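Local structure of AGR_C_1268p (Agrobacterium tumefaciens str. C58, 2GHS) at residues 52-57 against 285-290. The protein probably acts as a metal-dependent gluconolactonase of the SMP-30/regucalcin family, binding one divalent cation such as zinc or calcium per subunit. Numbering follows the deposited sequence. Where two conformers were deposited one is given.
With EDO (1,2-ethanediol), chain D.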
# COMPACT_ATOMS: atom_id res chain seq x y z
N GLU A 52 1.75 6.52 3.09
CA GLU A 52 1.07 5.42 2.39
C GLU A 52 1.77 4.97 1.12
O GLU A 52 2.69 5.64 0.61
CB GLU A 52 -0.38 5.81 2.00
CG GLU A 52 -1.52 5.29 2.91
CD GLU A 52 -1.76 3.75 2.86
OE1 GLU A 52 -0.95 3.02 2.19
OE2 GLU A 52 -2.77 3.29 3.50
N GLY A 53 1.35 3.81 0.60
CA GLY A 53 1.84 3.37 -0.68
C GLY A 53 3.34 3.08 -0.84
O GLY A 53 3.88 3.32 -1.93
N PRO A 54 4.00 2.56 0.20
CA PRO A 54 5.45 2.35 0.05
C PRO A 54 5.80 1.27 -0.94
O PRO A 54 5.03 0.28 -1.07
CB PRO A 54 5.89 1.86 1.45
CG PRO A 54 4.68 1.29 2.03
CD PRO A 54 3.53 2.12 1.51
N THR A 55 6.93 1.41 -1.62
CA THR A 55 7.41 0.36 -2.52
C THR A 55 8.93 0.51 -2.66
O THR A 55 9.50 1.51 -2.20
CB THR A 55 6.65 0.43 -3.90
OG1 THR A 55 7.01 -0.70 -4.72
CG2 THR A 55 6.95 1.69 -4.64
N PHE A 56 9.60 -0.50 -3.19
CA PHE A 56 11.05 -0.50 -3.23
C PHE A 56 11.48 -0.77 -4.67
O PHE A 56 10.91 -1.63 -5.36
CB PHE A 56 11.60 -1.63 -2.36
CG PHE A 56 13.11 -1.62 -2.21
CD1 PHE A 56 13.78 -0.60 -1.55
CD2 PHE A 56 13.83 -2.68 -2.68
CE1 PHE A 56 15.15 -0.64 -1.43
CE2 PHE A 56 15.20 -2.73 -2.53
CZ PHE A 56 15.84 -1.71 -1.92
N ASP A 57 12.48 -0.00 -5.10
CA ASP A 57 13.20 -0.22 -6.38
C ASP A 57 14.56 -0.87 -6.14
O ASP A 57 15.50 -0.20 -5.73
CB ASP A 57 13.38 1.14 -7.11
CG ASP A 57 13.99 1.00 -8.51
OD1 ASP A 57 14.55 -0.07 -8.84
OD2 ASP A 57 13.91 1.99 -9.29
N ARG A 285 13.61 -7.51 4.34
CA ARG A 285 13.26 -6.61 5.43
C ARG A 285 11.90 -6.00 5.20
O ARG A 285 11.42 -5.94 4.05
CB ARG A 285 14.29 -5.48 5.57
CG ARG A 285 15.71 -5.94 5.56
CD ARG A 285 16.06 -6.70 6.82
NE ARG A 285 17.46 -7.11 6.76
CZ ARG A 285 17.91 -8.33 6.51
NH1 ARG A 285 17.09 -9.39 6.34
NH2 ARG A 285 19.20 -8.51 6.46
N LEU A 286 11.27 -5.53 6.28
CA LEU A 286 9.93 -5.00 6.16
C LEU A 286 9.87 -3.55 6.63
O LEU A 286 10.12 -3.27 7.80
CB LEU A 286 8.92 -5.87 6.90
CG LEU A 286 7.48 -5.70 6.41
CD1 LEU A 286 7.25 -6.34 5.03
CD2 LEU A 286 6.48 -6.20 7.43
N LEU A 287 9.60 -2.66 5.69
CA LEU A 287 9.30 -1.24 5.97
C LEU A 287 7.83 -1.07 6.31
O LEU A 287 7.00 -1.78 5.73
CB LEU A 287 9.69 -0.41 4.72
CG LEU A 287 9.41 1.10 4.69
CD1 LEU A 287 10.34 1.75 3.69
CD2 LEU A 287 7.98 1.41 4.30
N VAL A 288 7.49 -0.13 7.22
CA VAL A 288 6.11 0.10 7.67
C VAL A 288 5.90 1.60 7.79
O VAL A 288 6.66 2.26 8.50
CB VAL A 288 5.85 -0.55 9.04
CG1 VAL A 288 4.43 -0.38 9.42
CG2 VAL A 288 6.26 -2.04 9.03
N THR A 289 4.95 2.14 7.03
CA THR A 289 4.52 3.52 7.13
C THR A 289 3.44 3.69 8.18
O THR A 289 2.72 2.74 8.56
CB THR A 289 4.00 4.08 5.79
OG1 THR A 289 3.06 3.17 5.21
CG2 THR A 289 5.15 4.23 4.81
N SER A 290 3.30 4.93 8.60
CA SER A 290 2.26 5.30 9.56
C SER A 290 1.76 6.74 9.32
O SER A 290 2.20 7.44 8.41
CB SER A 290 2.75 5.13 11.01
OG SER A 290 3.75 6.07 11.36
C1 EDO D . -7.03 5.62 4.24
O1 EDO D . -6.16 6.42 3.42
C2 EDO D . -6.17 4.48 4.80
O2 EDO D . -5.65 3.65 3.74
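P54 packs against L287 and T289 where two neighbouring blades meet in the beta-propeller of the SMP-30/gluconolactonase family. Strand 52-57 edges the sheet that continues through 62-67, while strand 285-290 lies between 273-279 and 309-311 in the next sheet. The axes of the two short segments come within 7.7 Å at 162°, nearly antiparallel, yet no hydrogen bond joins them: this is side-chain packing between separate sheets.

The apolar part centres on the proline ring. Its CB lies 3.6 Å from CD2 of L287, whose CG, anti to the backbone N, carries the isopropyl end toward the ring. From T289, both branches meet the same ring. CG2 is 4.1 Å from CG of P54, and OG1 is 3.9 Å from CD of P54, a van der Waals contact; this hydroxyl is hydrogen-bonded to OG1 of T274 and O of C275. OG1 also comes within 4.1 Å of CA of E52.

The polar part belongs to E52, predicted to bind a divalent metal cation. Its CB points away from 285-290, and its side chain lies about 4 Å from those of N182 and D233 (nearest atoms), residues of the same predicted site. A bend at chi2 (-68°) turns the carboxylate back to its own backbone, where the anti lone pair of OE1 accepts N-H of G53 (2.9 Å, 152°). Ethanediol, probably from the crystallisation liquor and also bound by R135, N137 and N182, donates from O2 to OE2 of E52 at 2.9 Å.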